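Local atomic coordinates of predicted HD superfamily hydrolase (uncultured Thermotogales bacterium, PDB entry 2PQ7), a protein that binds two iron ions in an HD-type metal centre and is probably a metal-dependent hydrolase, its substrate not established. Residues R10-R15 with M95-S100; L65-R70 with D130-D135; T124-Q129 with T189-T194. All coordinates share one frame; numbering follows the deposited sequence.

Contact 1 of 3, residues R10-R15 with M95-S100; sequences RIPHLR and MGFDIS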
loop_
_atom_site.group_PDB
_atom_site.type_symbol
_atom_site.label_atom_id
_atom_site.label_comp_id
_atom_site.label_asym_id
_atom_site.label_seq_id
_atom_site.Cartn_x
_atom_site.Cartn_y
_atom_site.Cartn_z
ATOM N N ARG A 10 -7.573 -15.714 -29.096
ATOM C CA ARG A 10 -6.291 -15.655 -29.816
ATOM C C ARG A 10 -5.330 -16.780 -29.592
ATOM O O ARG A 10 -4.475 -17.033 -30.426
ATOM C CB ARG A 10 -5.543 -14.378 -29.451
ATOM C CG ARG A 10 -6.102 -13.154 -30.115
ATOM C CD ARG A 10 -5.480 -11.863 -29.694
ATOM N NE ARG A 10 -4.204 -11.535 -30.333
ATOM C CZ ARG A 10 -3.674 -10.326 -30.344
ATOM N NH1 ARG A 10 -4.293 -9.307 -29.762
ATOM N NH2 ARG A 10 -2.487 -10.137 -30.918
ATOM N N ILE A 11 -5.450 -17.476 -28.471
ATOM C CA ILE A 11 -4.422 -18.475 -28.108
ATOM C C ILE A 11 -4.983 -19.868 -28.009
ATOM O O ILE A 11 -5.808 -20.125 -27.130
ATOM C CB ILE A 11 -3.769 -18.039 -26.781
ATOM C CG1 ILE A 11 -3.224 -16.631 -26.933
ATOM C CG2 ILE A 11 -2.679 -19.057 -26.378
ATOM C CD1 ILE A 11 -2.911 -15.999 -25.700
ATOM N N PRO A 12 -4.518 -20.802 -28.884
ATOM C CA PRO A 12 -5.019 -22.151 -28.802
ATOM C C PRO A 12 -4.791 -22.789 -27.469
ATOM O O PRO A 12 -3.731 -22.602 -26.857
ATOM C CB PRO A 12 -4.187 -22.918 -29.840
ATOM C CG PRO A 12 -3.691 -21.933 -30.723
ATOM C CD PRO A 12 -3.526 -20.680 -29.977
ATOM N N HIS A 13 -5.772 -23.546 -27.039
ATOM C CA HIS A 13 -5.703 -24.353 -25.838
ATOM C C HIS A 13 -5.510 -23.591 -24.572
ATOM O O HIS A 13 -5.208 -24.194 -23.548
ATOM C CB HIS A 13 -4.617 -25.423 -25.971
ATOM C CG HIS A 13 -4.832 -26.329 -27.124
ATOM N ND1 HIS A 13 -5.743 -27.357 -27.085
ATOM C CD2 HIS A 13 -4.330 -26.304 -28.380
ATOM C CE1 HIS A 13 -5.746 -27.965 -28.258
ATOM N NE2 HIS A 13 -4.890 -27.353 -29.056
ATOM N N LEU A 14 -5.795 -22.299 -24.590
ATOM C CA LEU A 14 -5.550 -21.506 -23.416
ATOM C C LEU A 14 -6.339 -21.953 -22.199
ATOM O O LEU A 14 -5.835 -21.973 -21.098
ATOM C CB LEU A 14 -5.771 -20.023 -23.697
ATOM C CG LEU A 14 -5.396 -19.093 -22.541
ATOM C CD1 LEU A 14 -3.956 -19.246 -22.211
ATOM C CD2 LEU A 14 -5.674 -17.644 -22.882
ATOM N N ARG A 15 -7.625 -22.245 -22.397
ATOM C CA ARG A 15 -8.458 -22.674 -21.300
ATOM C C ARG A 15 -7.906 -23.913 -20.599
ATOM O O ARG A 15 -7.895 -23.960 -19.350
ATOM C CB ARG A 15 -9.879 -22.987 -21.847
ATOM C CG ARG A 15 -10.899 -23.362 -20.780
ATOM C CD ARG A 15 -12.334 -23.525 -21.351
HETATM N N MSE A 95 -0.824 -30.705 -27.794
HETATM C CA MSE A 95 -1.793 -29.669 -28.100
HETATM C C MSE A 95 -1.600 -29.099 -29.514
HETATM O O MSE A 95 -2.151 -28.056 -29.861
HETATM C CB MSE A 95 -1.703 -28.573 -27.013
HETATM C CG MSE A 95 -2.131 -29.035 -25.605
HETATM SE SE MSE A 95 -1.890 -27.689 -24.325
HETATM C CE MSE A 95 -3.152 -28.403 -23.054
ATOM N N GLY A 96 -0.795 -29.783 -30.320
ATOM C CA GLY A 96 -0.553 -29.408 -31.683
ATOM C C GLY A 96 0.481 -28.317 -31.951
ATOM O O GLY A 96 0.636 -27.882 -33.075
ATOM N N PHE A 97 1.200 -27.852 -30.924
ATOM C CA PHE A 97 2.223 -26.837 -31.192
ATOM C C PHE A 97 3.440 -27.484 -31.863
ATOM O O PHE A 97 3.806 -28.608 -31.490
ATOM C CB PHE A 97 2.612 -26.158 -29.856
ATOM C CG PHE A 97 1.478 -25.306 -29.272
ATOM C CD1 PHE A 97 1.207 -24.050 -29.800
ATOM C CD2 PHE A 97 0.708 -25.778 -28.237
ATOM C CE1 PHE A 97 0.187 -23.275 -29.286
ATOM C CE2 PHE A 97 -0.337 -24.998 -27.701
ATOM C CZ PHE A 97 -0.569 -23.767 -28.232
ATOM N N ASP A 98 4.046 -26.761 -32.794
ATOM C CA ASP A 98 5.113 -27.314 -33.590
ATOM C C ASP A 98 6.460 -27.314 -32.856
ATOM O O ASP A 98 6.593 -26.685 -31.802
ATOM C CB ASP A 98 5.172 -26.719 -35.005
ATOM C CG ASP A 98 5.709 -25.304 -35.085
ATOM O OD1 ASP A 98 6.380 -24.771 -34.169
ATOM O OD2 ASP A 98 5.511 -24.729 -36.179
ATOM N N ILE A 99 7.415 -28.029 -33.417
ATOM C CA ILE A 99 8.711 -28.227 -32.778
ATOM C C ILE A 99 9.402 -26.923 -32.400
ATOM O O ILE A 99 9.922 -26.794 -31.280
ATOM C CB ILE A 99 9.646 -29.090 -33.676
ATOM C CG1 ILE A 99 9.176 -30.542 -33.688
ATOM C CG2 ILE A 99 11.074 -29.076 -33.165
ATOM C CD1 ILE A 99 9.920 -31.417 -34.681
ATOM N N SER A 100 9.440 -25.980 -33.314
ATOM C CA SER A 100 10.135 -24.734 -33.052
ATOM C C SER A 100 9.395 -23.938 -31.981
ATOM O O SER A 100 10.043 -23.363 -31.120
ATOM C CB SER A 100 10.382 -23.952 -34.367
ATOM O OG SER A 100 11.191 -24.745 -35.269
#
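His13 lays one face of its imidazole against the selenomethionine Met95. Met95 CB sits over that face, 3.9 Å from the centroid of the His13 ring and 16° off its normal, a CH-pi contact displaced toward the CD2 side of the ring, since Met95 CB is 3.7 Å from His13 CD2. The two side chains run past each other in opposite directions: Met95 SE reaches back to 3.9 Å from His13 CB and meets the ring only obliquely. His13 NE2 stands 2.9 Å from Met95 O, but the angle is too poor for a hydrogen bond. Beside this pair, Phe97 turns CZ to Pro12: Pro12 O lies at the edge of the Phe97 ring, near its plane and 3.6 Å from CZ, while Pro12 CB packs on the same Phe97 CZ at 4.0 Å.

A type II beta turn from Ile11 to Leu14, closed by a weak bond from Leu14 N to Ile11 O, presents Pro12 and His13, and His13 is at the N-cap position of helix 14-25. Met95 CG lies anti to the carbonyl carbon (chi1 -66°) and the chain beyond it is extended, which carries its end past the imidazole; the side chain also touches Glu16, Ile17 and Ile20 of helix 14-25. Phe97 also stacks on Phe101 and touches Ile61, and Asp98 caps helix 99-111 through Phe101 N. The contact thus joins the lead-ins to helices 14-25 and 99-111 at the surface by dispersion and CH-pi forces, without a hydrogen bond between the two segments.

Contact 2 of 3, residues L65-R70 with D130-D135; sequences LHDIKR and DADRLD. With FE (Fe (III) ion), chain C; FE (Fe (III) ion), chain B; PO4 (phosphate ion), chain E; PO4 (phosphate ion), chain F.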
loop_
_atom_site.group_PDB
_atom_site.type_symbol
_atom_site.label_atom_id
_atom_site.label_comp_id
_atom_site.label_asym_id
_atom_site.label_seq_id
_atom_site.Cartn_x
_atom_site.Cartn_y
_atom_site.Cartn_z
ATOM N N LEU A 65 3.109 -21.200 -17.974
ATOM C CA LEU A 65 3.823 -22.403 -17.562
ATOM C C LEU A 65 5.116 -22.186 -16.778
ATOM O O LEU A 65 5.621 -23.132 -16.180
ATOM C CB LEU A 65 4.163 -23.250 -18.778
ATOM C CG LEU A 65 2.944 -23.854 -19.458
ATOM C CD1 LEU A 65 3.377 -24.535 -20.755
ATOM C CD2 LEU A 65 2.187 -24.782 -18.562
ATOM N N HIS A 66 5.570 -20.949 -16.684
ATOM C CA HIS A 66 6.973 -20.763 -16.219
ATOM C C HIS A 66 7.228 -21.240 -14.793
ATOM O O HIS A 66 8.280 -21.748 -14.519
ATOM C CB HIS A 66 7.465 -19.340 -16.415
ATOM C CG HIS A 66 7.083 -18.393 -15.327
ATOM N ND1 HIS A 66 5.806 -17.929 -15.149
ATOM C CD2 HIS A 66 7.836 -17.808 -14.365
ATOM C CE1 HIS A 66 5.778 -17.116 -14.101
ATOM N NE2 HIS A 66 7.008 -17.029 -13.602
ATOM N N ASP A 67 6.253 -21.082 -13.908
ATOM C CA ASP A 67 6.372 -21.524 -12.526
ATOM C C ASP A 67 5.469 -22.735 -12.193
ATOM O O ASP A 67 5.202 -22.974 -10.999
ATOM C CB ASP A 67 6.043 -20.364 -11.609
ATOM C CG ASP A 67 7.194 -19.367 -11.477
ATOM O OD1 ASP A 67 8.398 -19.655 -11.736
ATOM O OD2 ASP A 67 6.904 -18.216 -11.033
ATOM N N ILE A 68 5.062 -23.506 -13.219
ATOM C CA ILE A 68 4.138 -24.604 -12.980
ATOM C C ILE A 68 4.762 -25.696 -12.112
ATOM O O ILE A 68 4.048 -26.388 -11.398
ATOM C CB ILE A 68 3.527 -25.148 -14.271
ATOM C CG1 ILE A 68 2.182 -25.863 -13.962
ATOM C CG2 ILE A 68 4.499 -26.066 -15.042
ATOM C CD1 ILE A 68 1.504 -26.455 -15.155
ATOM N N LYS A 69 6.107 -25.739 -12.052
ATOM C CA LYS A 69 6.779 -26.713 -11.233
ATOM C C LYS A 69 7.288 -26.098 -9.927
ATOM O O LYS A 69 8.079 -26.729 -9.189
ATOM C CB LYS A 69 7.858 -27.444 -12.015
ATOM C CG LYS A 69 7.335 -28.401 -13.037
ATOM C CD LYS A 69 6.838 -29.684 -12.380
ATOM C CE LYS A 69 6.274 -30.586 -13.457
ATOM N NZ LYS A 69 5.914 -31.904 -12.895
ATOM N N ARG A 70 6.816 -24.914 -9.596
ATOM C CA ARG A 70 7.180 -24.316 -8.296
ATOM C C ARG A 70 6.687 -25.160 -7.117
ATOM O O ARG A 70 7.422 -25.393 -6.167
ATOM C CB ARG A 70 6.682 -22.873 -8.144
ATOM C CG ARG A 70 7.682 -21.838 -8.417
ATOM C CD ARG A 70 8.621 -21.713 -7.259
ATOM N NE ARG A 70 9.586 -20.650 -7.468
ATOM C CZ ARG A 70 10.603 -20.398 -6.655
ATOM N NH1 ARG A 70 10.796 -21.141 -5.579
ATOM N NH2 ARG A 70 11.442 -19.408 -6.939
ATOM N N ASP A 130 11.337 -10.357 -18.166
ATOM C CA ASP A 130 10.861 -9.056 -17.828
ATOM C C ASP A 130 9.522 -9.122 -17.103
ATOM O O ASP A 130 9.308 -8.421 -16.104
ATOM C CB ASP A 130 10.663 -8.187 -19.073
ATOM C CG ASP A 130 11.953 -7.658 -19.670
ATOM O OD1 ASP A 130 13.069 -7.836 -19.074
ATOM O OD2 ASP A 130 11.838 -7.003 -20.744
ATOM N N ALA A 131 8.599 -9.879 -17.652
ATOM C CA ALA A 131 7.250 -10.023 -17.120
ATOM C C ALA A 131 7.254 -10.564 -15.680
ATOM O O ALA A 131 6.458 -10.127 -14.809
ATOM C CB ALA A 131 6.455 -10.938 -18.020
ATOM N N ASP A 132 8.152 -11.507 -15.437
ATOM C CA ASP A 132 8.311 -12.144 -14.124
ATOM C C ASP A 132 8.862 -11.110 -13.151
ATOM O O ASP A 132 8.289 -10.879 -12.062
ATOM C CB ASP A 132 9.274 -13.310 -14.262
ATOM C CG ASP A 132 9.358 -14.190 -13.019
ATOM O OD1 ASP A 132 8.289 -14.471 -12.409
ATOM O OD2 ASP A 132 10.489 -14.613 -12.696
ATOM N N ARG A 133 9.936 -10.432 -13.561
ATOM C CA ARG A 133 10.600 -9.514 -12.631
ATOM C C ARG A 133 9.784 -8.278 -12.360
ATOM O O ARG A 133 9.867 -7.720 -11.247
ATOM C CB ARG A 133 12.012 -9.161 -13.095
ATOM C CG ARG A 133 12.922 -10.350 -13.174
ATOM C CD ARG A 133 14.256 -10.092 -13.809
ATOM N NE ARG A 133 14.987 -9.091 -13.027
ATOM C CZ ARG A 133 15.147 -7.798 -13.339
ATOM N NH1 ARG A 133 14.723 -7.264 -14.486
ATOM N NH2 ARG A 133 15.810 -7.030 -12.486
ATOM N N LEU A 134 8.910 -7.872 -13.289
ATOM C CA LEU A 134 8.070 -6.695 -13.047
ATOM C C LEU A 134 7.144 -6.929 -11.840
ATOM O O LEU A 134 6.671 -5.972 -11.238
ATOM C CB LEU A 134 7.160 -6.389 -14.242
ATOM C CG LEU A 134 7.732 -5.546 -15.371
ATOM C CD1 LEU A 134 6.782 -5.537 -16.600
ATOM C CD2 LEU A 134 7.968 -4.083 -14.830
ATOM N N ASP A 135 6.871 -8.185 -11.512
ATOM C CA ASP A 135 5.954 -8.494 -10.409
ATOM C C ASP A 135 6.510 -8.143 -9.028
ATOM O O ASP A 135 5.755 -8.148 -8.062
ATOM C CB ASP A 135 5.504 -9.957 -10.459
ATOM C CG ASP A 135 4.224 -10.185 -9.665
ATOM O OD1 ASP A 135 3.251 -9.423 -9.868
ATOM O OD2 ASP A 135 4.216 -11.137 -8.870
HETATM FE FE FE C . 7.705 -16.348 -11.595
HETATM FE FE FE B . 10.205 -18.883 -11.349
HETATM P P PO4 E . 9.035 -17.285 -8.686
HETATM O O1 PO4 E . 10.052 -16.762 -7.704
HETATM O O2 PO4 E . 7.830 -17.776 -7.866
HETATM O O3 PO4 E . 9.669 -18.477 -9.407
HETATM O O4 PO4 E . 8.522 -16.119 -9.528
HETATM P P PO4 F . 12.638 -17.146 -9.919
HETATM O O1 PO4 F . 12.917 -17.651 -8.509
HETATM O O2 PO4 F . 11.678 -15.973 -9.893
HETATM O O3 PO4 F . 12.099 -18.252 -10.805
HETATM O O4 PO4 F . 13.962 -16.684 -10.477
HETATM O O HOH W 1 9.635 -17.045 -11.897
#
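His66 and Asp132 meet through iron, from backbones that stay apart: their CA atoms, the nearest pair, are 9.0 Å apart. Residues 65-70 fold into two overlapping type I turns, Leu65 to Ile68 and Asp67 to Arg70, whereas Asp132 projects from helix 123-133. One iron is bound by His66 NE2 at 2.2 Å and by Asp132 OD1 at 2.1 Å, the ring and carboxylate planes standing 72° apart. Asp67 bridges the metals, with OD2 on this iron and OD1 on the second at 2.0 Å; a water also joins both ions and donates to Asp132 OD2 at 2.7 Å. The other ring nitrogen, His66 ND1, is hydrogen-bonded to Ala63 O, so bond and iron together are likely to fix the ring's rotation. Arg70 NE gives a fairly straight bond (158°) to O3 of the phosphate that spans both irons, 2.9 Å away; both phosphates probably come from the crystallisation liquor. His37 of helix 35-52, held through ND1 by Asp135 OD2, completes the first iron site and, with His66, Asp67 and Asp132, the H...HD...D signature of HD domains; His80 of helix 80-91 and His112 complete the second, so the dinuclear centre lies buried between these helices and helix 123-133.

Contact 3 of 3, residues T124-Q129 with T189-T194; sequences TGKILQ and TFWTET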
loop_
_atom_site.group_PDB
_atom_site.type_symbol
_atom_site.label_atom_id
_atom_site.label_comp_id
_atom_site.label_asym_id
_atom_site.label_seq_id
_atom_site.Cartn_x
_atom_site.Cartn_y
_atom_site.Cartn_z
ATOM N N THR A 124 11.101 -14.595 -26.603
ATOM C CA THR A 124 10.149 -15.113 -25.621
ATOM C C THR A 124 10.808 -15.171 -24.240
ATOM O O THR A 124 10.193 -14.769 -23.259
ATOM C CB THR A 124 9.609 -16.488 -26.012
ATOM O OG1 THR A 124 8.962 -16.413 -27.289
ATOM C CG2 THR A 124 8.584 -16.985 -24.993
ATOM N N GLY A 125 12.077 -15.587 -24.164
ATOM C CA GLY A 125 12.719 -15.663 -22.873
ATOM C C GLY A 125 12.981 -14.310 -22.224
ATOM O O GLY A 125 12.834 -14.174 -21.031
ATOM N N LYS A 126 13.309 -13.320 -23.031
ATOM C CA LYS A 126 13.531 -11.979 -22.570
ATOM C C LYS A 126 12.232 -11.369 -22.059
ATOM O O LYS A 126 12.190 -10.752 -20.991
ATOM C CB LYS A 126 14.190 -11.161 -23.670
ATOM C CG LYS A 126 15.684 -11.594 -23.837
ATOM C CD LYS A 126 16.358 -10.832 -24.978
ATOM C CE LYS A 126 17.723 -11.438 -25.351
ATOM N NZ LYS A 126 18.210 -10.960 -26.706
ATOM N N ILE A 127 11.158 -11.508 -22.828
ATOM C CA ILE A 127 9.846 -11.020 -22.429
ATOM C C ILE A 127 9.398 -11.704 -21.152
ATOM O O ILE A 127 8.919 -11.031 -20.217
ATOM C CB ILE A 127 8.814 -11.239 -23.535
ATOM C CG1 ILE A 127 9.162 -10.317 -24.713
ATOM C CG2 ILE A 127 7.393 -11.006 -23.023
ATOM C CD1 ILE A 127 8.350 -10.550 -25.928
ATOM N N LEU A 128 9.610 -13.004 -21.048
ATOM C CA LEU A 128 9.193 -13.764 -19.872
ATOM C C LEU A 128 9.911 -13.265 -18.649
ATOM O O LEU A 128 9.295 -13.043 -17.613
ATOM C CB LEU A 128 9.454 -15.265 -20.043
ATOM C CG LEU A 128 9.170 -16.109 -18.802
ATOM C CD1 LEU A 128 7.699 -15.973 -18.335
ATOM C CD2 LEU A 128 9.514 -17.549 -19.057
ATOM N N GLN A 129 11.242 -13.137 -18.752
ATOM C CA GLN A 129 12.008 -12.651 -17.631
ATOM C C GLN A 129 11.589 -11.255 -17.219
ATOM O O GLN A 129 11.390 -11.009 -16.023
ATOM C CB GLN A 129 13.490 -12.737 -17.908
ATOM C CG GLN A 129 14.279 -12.476 -16.691
ATOM C CD GLN A 129 15.735 -12.913 -16.861
ATOM O OE1 GLN A 129 16.509 -12.284 -17.575
ATOM N NE2 GLN A 129 16.110 -13.992 -16.198
ATOM N N THR A 189 17.480 -2.556 -15.848
ATOM C CA THR A 189 17.835 -3.981 -15.877
ATOM C C THR A 189 16.906 -4.830 -16.771
ATOM O O THR A 189 17.166 -5.993 -16.977
ATOM C CB THR A 189 17.745 -4.579 -14.463
ATOM O OG1 THR A 189 16.428 -4.359 -13.955
ATOM C CG2 THR A 189 18.752 -3.909 -13.514
ATOM N N PHE A 190 15.858 -4.238 -17.321
ATOM C CA PHE A 190 14.908 -4.977 -18.148
ATOM C C PHE A 190 15.339 -5.057 -19.612
ATOM O O PHE A 190 15.989 -4.162 -20.133
ATOM C CB PHE A 190 13.533 -4.374 -17.987
ATOM C CG PHE A 190 12.959 -4.601 -16.629
ATOM C CD1 PHE A 190 13.368 -3.825 -15.525
ATOM C CD2 PHE A 190 12.051 -5.623 -16.421
ATOM C CE1 PHE A 190 12.855 -4.092 -14.277
ATOM C CE2 PHE A 190 11.531 -5.884 -15.173
ATOM C CZ PHE A 190 11.925 -5.118 -14.098
ATOM N N TRP A 191 14.968 -6.154 -20.272
ATOM C CA TRP A 191 15.360 -6.402 -21.642
ATOM C C TRP A 191 14.648 -5.539 -22.644
ATOM O O TRP A 191 15.257 -5.066 -23.625
ATOM C CB TRP A 191 15.070 -7.859 -22.040
ATOM C CG TRP A 191 15.841 -8.853 -21.319
ATOM C CD1 TRP A 191 15.419 -9.657 -20.295
ATOM C CD2 TRP A 191 17.193 -9.173 -21.555
ATOM N NE1 TRP A 191 16.448 -10.461 -19.872
ATOM C CE2 TRP A 191 17.553 -10.176 -20.636
ATOM C CE3 TRP A 191 18.146 -8.712 -22.463
ATOM C CZ2 TRP A 191 18.822 -10.735 -20.612
ATOM C CZ3 TRP A 191 19.406 -9.257 -22.430
ATOM C CH2 TRP A 191 19.733 -10.267 -21.517
ATOM N N THR A 192 13.332 -5.435 -22.501
ATOM C CA THR A 192 12.523 -4.734 -23.461
ATOM C C THR A 192 12.240 -3.288 -23.083
ATOM O O THR A 192 12.123 -2.943 -21.917
ATOM C CB THR A 192 11.166 -5.424 -23.707
ATOM O OG1 THR A 192 10.372 -5.416 -22.511
ATOM C CG2 THR A 192 11.353 -6.845 -24.153
ATOM N N GLU A 193 12.089 -2.417 -24.068
ATOM C CA GLU A 193 11.742 -1.042 -23.780
ATOM C C GLU A 193 10.384 -0.915 -23.089
ATOM O O GLU A 193 10.199 -0.070 -22.212
ATOM C CB GLU A 193 11.763 -0.234 -25.098
ATOM C CG GLU A 193 11.414 1.236 -24.925
ATOM C CD GLU A 193 12.411 1.985 -24.031
ATOM O OE1 GLU A 193 13.547 1.498 -23.758
ATOM O OE2 GLU A 193 12.038 3.096 -23.591
ATOM N N THR A 194 9.420 -1.713 -23.490
ATOM C CA THR A 194 8.118 -1.679 -22.865
ATOM C C THR A 194 8.240 -2.052 -21.381
ATOM O O THR A 194 7.649 -1.351 -20.532
ATOM C CB THR A 194 7.116 -2.606 -23.574
ATOM O OG1 THR A 194 7.025 -2.242 -24.961
ATOM C CG2 THR A 194 5.755 -2.624 -22.915
#
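Trp191 lies across Lys126 and reaches Gln129, one turn further along helix 123-133. Before it, Thr189 (hydrogen bond) and Phe190 (cation-pi) turn to Arg133. Trp191 CG, anti to the carbonyl carbon (chi1 -65°), brings the indole over the aliphatic part of Lys126. Lys126 CG stands 3.7 Å from the centroid of the five-membered ring, a CH-pi contact over the face, and the extended chain runs on above the CE3 rim of the six-membered ring, Lys126 CD 3.7 Å from Trp191 CE3. Trp191 NE1 donates to Gln129 OE1 at 2.9 Å, nearly straight at 171°; amide and indole planes are 10° apart. A leucine at Trp191 would probably strip the Lys126 methylenes of their flat cover and leave Gln129 OE1 without its indole donor. Thr192 follows with CG2 against Ile127 CG1 at 4.1 Å, while its OG1 caps helix 193-217 at Ala195 N. Gln129 NE2 bonds to O of the iron ligand His112, so both ends of the amide are engaged and its rotation is likely to be fixed. This CH-pi cover and indole bond, added to the bonds from Trp191 N and Thr192 N to the Asp130 carboxylate, hold the lead-in to helix 193-217 against helix 123-133.

In the fold
Contact 2 is the core of the three, about 3 Å from the centre of the chain, whereas contacts 1 and 3 are surface contacts, with centres about 18 and 11 Å out. Contacts 2 and 3 share helix 123-133 and touch directly: Asp130 bonds through its two carboxylate oxygens to the backbone N atoms of Trp191 and Thr192. Contact 1 touches neither, and joins the lead-ins to helices 14-25 and 99-111 instead. Chemistry follows place: metal coordination in the buried centre, an indole hydrogen bond with CH-pi cover where the last helix begins, and mainly dispersion at the outer turn. Along the chain, contact 2 crosses both others.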